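Local coordinates for protein endoglucanase (Clostridium thermocellum, PDB 2E4T) that hydrolyses beta-1,4-glucan chains as an endoglucanase and xyloglucanase, this chain being the glycoside hydrolase family 44 part of a longer multidomain protein, at residues 64-69 / 193-198; 237-242 / 330-335; 267-272 / 348-353. One frame throughout, in Å; residues are numbered along the deposited sequence.

Interaction 1. Residues 64-69 / 193-198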
loop_
_atom_site.group_PDB
_atom_site.type_symbol
_atom_site.label_atom_id
_atom_site.label_comp_id
_atom_site.label_asym_id
_atom_site.label_seq_id
_atom_site.Cartn_x
_atom_site.Cartn_y
_atom_site.Cartn_z
ATOM N N TRP A 64 -20.871 -4.213 9.752
ATOM C CA TRP A 64 -21.802 -5.173 10.363
ATOM C C TRP A 64 -22.496 -4.554 11.597
ATOM O O TRP A 64 -22.107 -4.801 12.737
ATOM C CB TRP A 64 -21.163 -6.505 10.729
ATOM C CG TRP A 64 -22.274 -7.523 11.037
ATOM C CD1 TRP A 64 -22.826 -7.794 12.267
ATOM C CD2 TRP A 64 -22.950 -8.368 10.121
ATOM N NE1 TRP A 64 -23.780 -8.777 12.166
ATOM C CE2 TRP A 64 -23.873 -9.146 10.865
ATOM C CE3 TRP A 64 -22.863 -8.558 8.760
ATOM C CZ2 TRP A 64 -24.711 -10.117 10.280
ATOM C CZ3 TRP A 64 -23.735 -9.515 8.177
ATOM C CH2 TRP A 64 -24.612 -10.261 8.936
ATOM N N LEU A 65 -23.507 -3.754 11.347
ATOM C CA LEU A 65 -24.523 -3.353 12.369
ATOM C C LEU A 65 -23.880 -2.656 13.577
ATOM O O LEU A 65 -24.434 -2.679 14.691
ATOM C CB LEU A 65 -25.335 -4.586 12.797
ATOM C CG LEU A 65 -26.043 -5.326 11.650
ATOM C CD1 LEU A 65 -26.776 -6.532 12.181
ATOM C CD2 LEU A 65 -26.947 -4.422 10.847
ATOM N N HIS A 66 -22.728 -2.029 13.370
ATOM C CA HIS A 66 -22.073 -1.306 14.456
ATOM C C HIS A 66 -21.806 -2.227 15.644
ATOM O O HIS A 66 -21.818 -1.796 16.816
ATOM C CB HIS A 66 -22.809 -0.034 14.872
ATOM C CG HIS A 66 -23.226 0.738 13.685
ATOM N ND1 HIS A 66 -22.337 1.532 12.970
ATOM C CD2 HIS A 66 -24.439 0.793 13.059
ATOM C CE1 HIS A 66 -23.010 1.998 11.925
ATOM N NE2 HIS A 66 -24.275 1.583 11.962
ATOM N N TYR A 67 -21.451 -3.486 15.379
ATOM C CA TYR A 67 -21.150 -4.441 16.447
ATOM C C TYR A 67 -19.779 -4.189 17.067
ATOM O O TYR A 67 -18.774 -4.127 16.328
ATOM C CB TYR A 67 -21.114 -5.897 15.945
ATOM C CG TYR A 67 -22.426 -6.630 16.038
ATOM C CD1 TYR A 67 -23.656 -6.049 15.662
ATOM C CD2 TYR A 67 -22.473 -7.915 16.498
ATOM C CE1 TYR A 67 -24.839 -6.792 15.696
ATOM C CE2 TYR A 67 -23.668 -8.653 16.571
ATOM C CZ TYR A 67 -24.857 -8.066 16.191
ATOM O OH TYR A 67 -26.045 -8.761 16.207
ATOM N N SER A 68 -19.729 -4.152 18.397
ATOM C CA SER A 68 -18.472 -4.276 19.130
ATOM C C SER A 68 -18.314 -5.728 19.550
ATOM O O SER A 68 -19.235 -6.312 20.151
ATOM C CB SER A 68 -18.481 -3.432 20.392
ATOM O OG SER A 68 -18.188 -2.056 20.056
ATOM N N ASP A 69 -17.153 -6.334 19.233
ATOM C CA ASP A 69 -17.001 -7.762 19.450
ATOM C C ASP A 69 -15.510 -8.138 19.383
ATOM O O ASP A 69 -14.615 -7.268 19.401
ATOM C CB ASP A 69 -17.811 -8.496 18.372
ATOM C CG ASP A 69 -17.286 -8.155 16.955
ATOM O OD1 ASP A 69 -16.119 -7.848 16.825
ATOM O OD2 ASP A 69 -18.074 -8.118 15.969
ATOM N N THR A 193 -18.561 5.230 7.737
ATOM C CA THR A 193 -18.200 3.895 8.216
ATOM C C THR A 193 -18.413 3.756 9.718
ATOM O O THR A 193 -18.815 2.698 10.198
ATOM C CB THR A 193 -16.733 3.625 7.850
ATOM O OG1 THR A 193 -16.640 3.772 6.417
ATOM C CG2 THR A 193 -16.279 2.265 8.304
ATOM N N HIS A 194 -18.068 4.817 10.466
ATOM C CA HIS A 194 -18.069 4.777 11.930
ATOM C C HIS A 194 -18.903 5.930 12.535
ATOM O O HIS A 194 -18.434 6.655 13.419
ATOM C CB HIS A 194 -16.648 4.822 12.464
ATOM C CG HIS A 194 -15.875 3.602 12.121
ATOM N ND1 HIS A 194 -16.140 2.378 12.695
ATOM C CD2 HIS A 194 -14.799 3.449 11.292
ATOM C CE1 HIS A 194 -15.256 1.517 12.186
ATOM N NE2 HIS A 194 -14.435 2.128 11.349
ATOM N N PRO A 195 -20.175 6.059 12.115
ATOM C CA PRO A 195 -20.982 7.180 12.617
ATOM C C PRO A 195 -21.228 7.135 14.138
ATOM O O PRO A 195 -21.566 8.169 14.712
ATOM C CB PRO A 195 -22.305 7.024 11.827
ATOM C CG PRO A 195 -22.385 5.529 11.566
ATOM C CD PRO A 195 -20.937 5.168 11.198
ATOM N N ARG A 196 -21.143 5.951 14.750
ATOM C CA ARG A 196 -21.359 5.844 16.196
ATOM C C ARG A 196 -20.131 6.298 16.984
ATOM O O ARG A 196 -20.248 6.504 18.215
ATOM C CB ARG A 196 -21.746 4.418 16.620
ATOM C CG ARG A 196 -22.793 3.676 15.882
ATOM C CD ARG A 196 -24.273 3.964 16.191
ATOM N NE ARG A 196 -25.265 3.662 15.281
ATOM C CZ ARG A 196 -25.746 4.445 14.357
ATOM N NH1 ARG A 196 -25.352 5.670 13.971
ATOM N NH2 ARG A 196 -26.666 3.831 13.671
ATOM N N ILE A 197 -18.983 6.436 16.307
ATOM C CA ILE A 197 -17.780 7.042 16.903
ATOM C C ILE A 197 -17.670 8.510 16.555
ATOM O O ILE A 197 -17.358 9.349 17.420
ATOM C CB ILE A 197 -16.512 6.278 16.399
ATOM C CG1 ILE A 197 -16.528 4.842 16.872
ATOM C CG2 ILE A 197 -15.237 7.044 16.887
ATOM C CD1 ILE A 197 -15.360 3.995 16.388
ATOM N N HIS A 198 -17.921 8.848 15.274
ATOM C CA HIS A 198 -17.598 10.169 14.741
ATOM C C HIS A 198 -18.702 10.576 13.782
ATOM O O HIS A 198 -18.529 10.562 12.550
ATOM C CB HIS A 198 -16.250 10.104 14.024
ATOM C CG HIS A 198 -15.669 11.432 13.680
ATOM N ND1 HIS A 198 -16.191 12.298 12.743
ATOM C CD2 HIS A 198 -14.564 12.028 14.169
ATOM C CE1 HIS A 198 -15.439 13.402 12.688
ATOM N NE2 HIS A 198 -14.435 13.237 13.546
HETATM O O HOH W 1 -20.377 3.384 13.881
#
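His66 and Arg196 bring the two backbones nearest each other, their CA atoms 7.4 Å apart. Leu65 and His66 both have left-handed helical backbone angles, in a tight turn closed by the bond from Tyr67 N to Trp64 O (3.0 Å), just where strand 67-69 begins. On the other side the chain leaves helix 190-193 at His194, whose carbonyl accepts from both Ile197 N and His198 N and so winds 195-197 into a helical bend. The side chain of Arg196 crosses that of His66 at about a right angle. Arg196 CG packs 3.6 Å from His66 ND1, and a bend at chi2 (-81°) turns the rest of the arginine over the imidazole, where Arg196 NE sits 3.7 Å above the ring plane, offset to the rim. The two planes are 35° apart; Arg196 has a second conformer, so the guanidinium placement is less certain. Pro195 CG touches His66 CE1 at 3.6 Å, obliquely. A water bridges His66 ND1 and Arg196 N, 2.8 Å from each, accepting from the backbone amide. This is loop-to-loop contact of a TIM barrel: the excursions that follow strands 40-43 and 180-183 meet above the carboxyl ends of the barrel strands.

Interaction 2. Residues 237-242 / 330-335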
loop_
_atom_site.group_PDB
_atom_site.type_symbol
_atom_site.label_atom_id
_atom_site.label_comp_id
_atom_site.label_asym_id
_atom_site.label_seq_id
_atom_site.Cartn_x
_atom_site.Cartn_y
_atom_site.Cartn_z
ATOM N N ALA A 237 -11.510 12.235 -1.586
ATOM C CA ALA A 237 -10.847 12.644 -0.358
ATOM C C ALA A 237 -9.516 13.359 -0.627
ATOM O O ALA A 237 -9.167 14.325 0.061
ATOM C CB ALA A 237 -10.655 11.464 0.589
ATOM N N TYR A 238 -8.754 12.865 -1.630
ATOM C CA TYR A 238 -7.530 13.582 -2.030
ATOM C C TYR A 238 -7.871 15.028 -2.404
ATOM O O TYR A 238 -7.097 15.957 -2.136
ATOM C CB TYR A 238 -6.865 12.983 -3.281
ATOM C CG TYR A 238 -6.420 11.539 -3.282
ATOM C CD1 TYR A 238 -6.772 10.583 -2.328
ATOM C CD2 TYR A 238 -5.677 11.106 -4.398
ATOM C CE1 TYR A 238 -6.454 9.251 -2.507
ATOM C CE2 TYR A 238 -5.333 9.780 -4.562
ATOM C CZ TYR A 238 -5.719 8.829 -3.642
ATOM O OH TYR A 238 -5.405 7.526 -3.880
ATOM N N GLU A 239 -9.008 15.200 -3.103
ATOM C CA GLU A 239 -9.280 16.522 -3.660
ATOM C C GLU A 239 -9.843 17.494 -2.625
ATOM O O GLU A 239 -9.378 18.636 -2.520
ATOM C CB GLU A 239 -10.212 16.431 -4.882
ATOM C CG GLU A 239 -10.171 17.728 -5.664
ATOM C CD GLU A 239 -11.103 17.825 -6.829
ATOM O OE1 GLU A 239 -11.756 16.859 -7.211
ATOM O OE2 GLU A 239 -11.171 18.952 -7.416
ATOM N N THR A 240 -10.845 17.068 -1.859
ATOM C CA THR A 240 -11.616 17.976 -1.004
ATOM C C THR A 240 -11.912 17.366 0.377
ATOM O O THR A 240 -12.763 17.918 1.112
ATOM C CB THR A 240 -12.980 18.322 -1.655
ATOM O OG1 THR A 240 -13.758 17.121 -1.695
ATOM C CG2 THR A 240 -12.821 18.932 -3.036
ATOM N N LEU A 241 -11.247 16.267 0.747
ATOM C CA LEU A 241 -11.560 15.588 2.004
ATOM C C LEU A 241 -13.065 15.286 2.046
ATOM O O LEU A 241 -13.749 15.415 3.048
ATOM C CB LEU A 241 -11.025 16.347 3.208
ATOM C CG LEU A 241 -10.954 15.548 4.526
ATOM C CD1 LEU A 241 -9.921 14.420 4.434
ATOM C CD2 LEU A 241 -10.589 16.495 5.673
ATOM N N GLN A 242 -13.585 14.792 0.900
ATOM C CA GLN A 242 -15.005 14.435 0.768
ATOM C C GLN A 242 -15.910 15.637 1.101
ATOM O O GLN A 242 -16.803 15.583 1.927
ATOM C CB GLN A 242 -15.403 13.211 1.563
ATOM C CG GLN A 242 -16.720 12.586 1.168
ATOM C CD GLN A 242 -16.611 11.485 0.209
ATOM O OE1 GLN A 242 -15.737 11.474 -0.657
ATOM N NE2 GLN A 242 -17.468 10.516 0.358
ATOM N N GLN A 330 -12.246 11.437 -16.910
ATOM C CA GLN A 330 -13.024 12.468 -17.607
ATOM C C GLN A 330 -12.859 13.850 -16.976
ATOM O O GLN A 330 -12.570 14.840 -17.689
ATOM C CB GLN A 330 -14.479 12.065 -17.654
ATOM C CG GLN A 330 -15.324 13.158 -18.302
ATOM C CD GLN A 330 -16.705 12.722 -18.638
ATOM O OE1 GLN A 330 -17.016 11.530 -18.568
ATOM N NE2 GLN A 330 -17.548 13.662 -19.034
ATOM N N TRP A 331 -13.048 13.946 -15.645
ATOM C CA TRP A 331 -13.212 15.237 -14.989
ATOM C C TRP A 331 -11.981 15.733 -14.256
ATOM O O TRP A 331 -11.962 16.907 -13.851
ATOM C CB TRP A 331 -14.405 15.199 -14.017
ATOM C CG TRP A 331 -15.720 14.982 -14.691
ATOM C CD1 TRP A 331 -16.417 13.803 -14.790
ATOM C CD2 TRP A 331 -16.473 15.941 -15.425
ATOM N NE1 TRP A 331 -17.589 14.000 -15.486
ATOM C CE2 TRP A 331 -17.650 15.308 -15.868
ATOM C CE3 TRP A 331 -16.318 17.326 -15.682
ATOM C CZ2 TRP A 331 -18.659 15.977 -16.569
ATOM C CZ3 TRP A 331 -17.335 17.998 -16.396
ATOM C CH2 TRP A 331 -18.481 17.313 -16.814
ATOM N N LYS A 332 -10.988 14.858 -14.053
ATOM C CA LYS A 332 -9.872 15.194 -13.177
ATOM C C LYS A 332 -8.524 15.032 -13.877
ATOM O O LYS A 332 -7.512 14.695 -13.260
ATOM C CB LYS A 332 -9.913 14.380 -11.865
ATOM C CG LYS A 332 -11.257 14.484 -11.153
ATOM C CD LYS A 332 -11.555 15.883 -10.637
ATOM C CE LYS A 332 -12.984 15.974 -10.101
ATOM N NZ LYS A 332 -13.271 17.286 -9.529
ATOM N N LYS A 333 -8.501 15.327 -15.201
ATOM C CA LYS A 333 -7.257 15.232 -15.963
ATOM C C LYS A 333 -6.135 16.069 -15.373
ATOM O O LYS A 333 -4.949 15.716 -15.531
ATOM C CB LYS A 333 -7.480 15.652 -17.421
ATOM C CG LYS A 333 -8.330 14.635 -18.202
ATOM C CD LYS A 333 -8.592 15.169 -19.606
ATOM C CE LYS A 333 -9.321 14.131 -20.491
ATOM N NZ LYS A 333 -10.637 13.879 -20.009
ATOM N N ASP A 334 -6.456 17.181 -14.713
ATOM C CA ASP A 334 -5.440 18.022 -14.120
ATOM C C ASP A 334 -4.653 17.342 -13.011
ATOM O O ASP A 334 -3.593 17.843 -12.624
ATOM C CB ASP A 334 -6.062 19.306 -13.589
ATOM C CG ASP A 334 -5.041 20.322 -13.126
ATOM O OD1 ASP A 334 -4.158 20.678 -13.932
ATOM O OD2 ASP A 334 -5.160 20.852 -11.988
ATOM N N PHE A 335 -5.159 16.199 -12.511
ATOM C CA PHE A 335 -4.510 15.480 -11.405
ATOM C C PHE A 335 -3.918 14.140 -11.849
ATOM O O PHE A 335 -3.475 13.361 -10.997
ATOM C CB PHE A 335 -5.505 15.270 -10.261
ATOM C CG PHE A 335 -5.987 16.564 -9.673
ATOM C CD1 PHE A 335 -5.238 17.205 -8.677
ATOM C CD2 PHE A 335 -7.190 17.141 -10.090
ATOM C CE1 PHE A 335 -5.675 18.384 -8.153
ATOM C CE2 PHE A 335 -7.645 18.337 -9.520
ATOM C CZ PHE A 335 -6.889 18.947 -8.556
#
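The Phe335 ring and the Glu239 carboxylate are turned 49° to each other, and Glu239 OE2 approaches Phe335 CE2 obliquely, at 4.2 Å. Over one face of the same ring lies Asp334 OD2, 4.2 Å above the Phe335 plane and offset toward the rim. Trp256, just before helix 257-272, also meets the Phe335 ring. The carboxylate is engaged on the side between its oxygens: Lys332 NZ donates to the syn lone pair of Glu239 OE1 at 2.8 Å and lies 3.4 Å from Glu239 OE2, an asymmetric salt bridge with OE1 as the hydrogen-bonded oxygen. Glu239 reaches across fully extended, with CG anti to the backbone N (chi1 -164°), whereas Lys332 folds at chi2 (-66°) before running straight to its ammonium. The two side chains cross at about a right angle, and the lysine methylenes follow the nitrogen in, Lys332 CE coming within 3.3 Å of Glu239 OE1. Lys332 also rests on Phe235. Phe335 N bonds to Lys332 O, and within this turn both residues face helix 235-240. One charge of each sign is thus paired at a partly buried site beside an aromatic ring, which probably favours the ionised form of both and ties together two connections of the barrel.

Interaction 3. Residues 267-272 / 348-353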
loop_
_atom_site.group_PDB
_atom_site.type_symbol
_atom_site.label_atom_id
_atom_site.label_comp_id
_atom_site.label_asym_id
_atom_site.label_seq_id
_atom_site.Cartn_x
_atom_site.Cartn_y
_atom_site.Cartn_z
ATOM N N LYS A 267 4.233 22.885 8.230
ATOM C CA LYS A 267 4.210 24.043 9.116
ATOM C C LYS A 267 4.310 23.572 10.573
ATOM O O LYS A 267 5.050 24.147 11.385
ATOM C CB LYS A 267 2.920 24.851 8.874
ATOM C CG LYS A 267 2.620 26.009 9.807
ATOM C CD LYS A 267 1.315 26.751 9.472
ATOM C CE LYS A 267 1.186 28.026 10.270
ATOM N NZ LYS A 267 0.691 27.699 11.642
ATOM N N ALA A 268 3.493 22.557 10.935
ATOM C CA ALA A 268 3.517 22.066 12.288
ATOM C C ALA A 268 4.878 21.499 12.628
ATOM O O ALA A 268 5.375 21.656 13.776
ATOM C CB ALA A 268 2.445 21.001 12.506
ATOM N N SER A 269 5.511 20.759 11.701
ATOM C CA SER A 269 6.840 20.200 11.934
ATOM C C SER A 269 7.875 21.332 12.112
ATOM O O SER A 269 8.753 21.214 12.977
ATOM C CB SER A 269 7.224 19.344 10.725
ATOM O OG SER A 269 6.304 18.226 10.625
ATOM N N ASP A 270 7.791 22.380 11.293
ATOM C CA ASP A 270 8.706 23.530 11.406
ATOM C C ASP A 270 8.536 24.218 12.738
ATOM O O ASP A 270 9.547 24.685 13.293
ATOM C CB ASP A 270 8.470 24.462 10.241
ATOM C CG ASP A 270 9.045 23.938 8.913
ATOM O OD1 ASP A 270 9.780 22.925 8.920
ATOM O OD2 ASP A 270 8.731 24.553 7.889
ATOM N N GLU A 271 7.316 24.295 13.256
ATOM C CA GLU A 271 7.092 24.897 14.569
ATOM C C GLU A 271 7.602 24.016 15.672
ATOM O O GLU A 271 8.153 24.507 16.700
ATOM C CB GLU A 271 5.619 25.189 14.765
ATOM C CG GLU A 271 5.116 26.275 13.816
ATOM C CD GLU A 271 3.618 26.442 13.756
ATOM O OE1 GLU A 271 2.917 25.700 14.466
ATOM O OE2 GLU A 271 3.126 27.332 13.013
ATOM N N GLU A 272 7.450 22.695 15.538
ATOM C CA GLU A 272 7.846 21.770 16.559
ATOM C C GLU A 272 9.364 21.519 16.591
ATOM O O GLU A 272 9.957 21.223 17.632
ATOM C CB GLU A 272 7.132 20.408 16.380
ATOM C CG GLU A 272 7.480 19.331 17.330
ATOM C CD GLU A 272 7.101 19.596 18.776
ATOM O OE1 GLU A 272 6.288 20.493 19.079
ATOM O OE2 GLU A 272 7.649 18.901 19.665
ATOM N N LYS A 348 6.580 20.282 -3.734
ATOM C CA LYS A 348 6.221 21.676 -3.559
ATOM C C LYS A 348 5.942 22.028 -2.104
ATOM O O LYS A 348 6.259 23.143 -1.673
ATOM C CB LYS A 348 4.966 22.001 -4.419
ATOM C CG LYS A 348 5.249 22.091 -5.933
ATOM C CD LYS A 348 3.983 22.224 -6.775
ATOM C CE LYS A 348 4.376 22.524 -8.231
ATOM N NZ LYS A 348 3.268 22.240 -9.151
ATOM N N TYR A 349 5.290 21.125 -1.353
ATOM C CA TYR A 349 4.762 21.465 -0.042
ATOM C C TYR A 349 5.437 20.768 1.140
ATOM O O TYR A 349 5.386 21.302 2.263
ATOM C CB TYR A 349 3.266 21.254 0.013
ATOM C CG TYR A 349 2.519 22.270 -0.818
ATOM C CD1 TYR A 349 1.992 21.968 -2.070
ATOM C CD2 TYR A 349 2.327 23.595 -0.324
ATOM C CE1 TYR A 349 1.339 22.938 -2.827
ATOM C CE2 TYR A 349 1.674 24.556 -1.088
ATOM C CZ TYR A 349 1.145 24.206 -2.324
ATOM O OH TYR A 349 0.502 25.174 -3.028
ATOM N N TYR A 350 6.048 19.589 0.959
ATOM C CA TYR A 350 6.772 19.000 2.080
ATOM C C TYR A 350 7.860 18.072 1.551
ATOM O O TYR A 350 7.764 16.811 1.610
ATOM C CB TYR A 350 5.852 18.278 3.070
ATOM C CG TYR A 350 6.463 18.017 4.434
ATOM C CD1 TYR A 350 5.662 17.611 5.494
ATOM C CD2 TYR A 350 7.816 18.206 4.663
ATOM C CE1 TYR A 350 6.190 17.384 6.743
ATOM C CE2 TYR A 350 8.357 18.024 5.934
ATOM C CZ TYR A 350 7.561 17.596 6.979
ATOM O OH TYR A 350 8.073 17.375 8.239
ATOM N N PRO A 351 8.927 18.649 0.981
ATOM C CA PRO A 351 9.980 17.837 0.372
ATOM C C PRO A 351 10.512 16.803 1.344
ATOM O O PRO A 351 10.651 17.055 2.547
ATOM C CB PRO A 351 11.080 18.860 -0.013
ATOM C CG PRO A 351 10.413 20.138 -0.078
ATOM C CD PRO A 351 9.171 20.091 0.818
ATOM N N GLY A 352 10.839 15.614 0.809
ATOM C CA GLY A 352 11.405 14.587 1.652
ATOM C C GLY A 352 10.357 13.628 2.247
ATOM O O GLY A 352 10.709 12.598 2.815
ATOM N N THR A 353 9.078 13.991 2.144
ATOM C CA THR A 353 8.006 13.092 2.555
ATOM C C THR A 353 7.945 11.913 1.577
ATOM O O THR A 353 8.093 12.101 0.365
ATOM C CB THR A 353 6.682 13.870 2.595
ATOM O OG1 THR A 353 6.851 15.011 3.450
ATOM C CG2 THR A 353 5.524 13.040 3.107
#
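Ser269 and Tyr350 meet where two neighbouring helices of the beta/alpha (TIM) barrel end: Ser269 lies near the end of helix 257-272, and Tyr350 is the first residue to leave helix 338-349, just before barrel strand 354-360. Both residues are buried, and they carry the contact alone.

Polar approaches come first. Tyr350 OH lies 3.1 Å from Ser269 OG. The serine hydroxyl is hydrogen-bonded to Met265 O, one turn back in its helix, and to Leu276 N in the following loop. A chi1 of -162° carries the Tyr350 ring away from its own amide and across to Ser269. Lys266, Arg275 and Leu277 also pack against the Tyr350 side chain.

Hydrogen bonds within the segments set the frame. A type II turn runs from Tyr350 to Thr353, with Gly352 at positive phi. Tyr350 O accepts from Thr353 N and, at 2.7 Å, from Thr353 OG1; both donors come from the same face of the carbonyl, the hydroxyl at a C=O angle of 135° and tilted 27° from its plane. Thr353 OG1 also lies 3.2 Å above the plane of the Tyr350 ring, toward its rim. Arg275 binds this turn as well, through Pro351 O and Thr353 OG1.

The salt bridge of these segments lies within helix 257-272: Lys267 NZ pairs with Glu271 OE2 at 2.8 Å, one turn on.

Van der Waals contact comes from the serine methylene against the phenol end, with Ser269 CB 3.3 Å from Tyr350 OH and 4.1 Å from Tyr350 CZ.

All three contacts belong to the TIM barrel rather than to the nine-stranded sheet. Interaction 1 closes along the chain before the other two open, joining excursions after the second and fourth barrel strands; its centre lies about 28 Å from that of interaction 2 and about 34 Å from that of interaction 3. The segments of interactions 2 and 3 alternate along the chain, their centres about 23 Å apart and their nearest atoms about 9 Å. Both join the connections flanking strand 279-284: interaction 2 links short helices 235-240 and 327-331, and interaction 3 the ends of long helices 257-272 and 338-349. Together they tie successive beta-alpha units at two levels of the barrel.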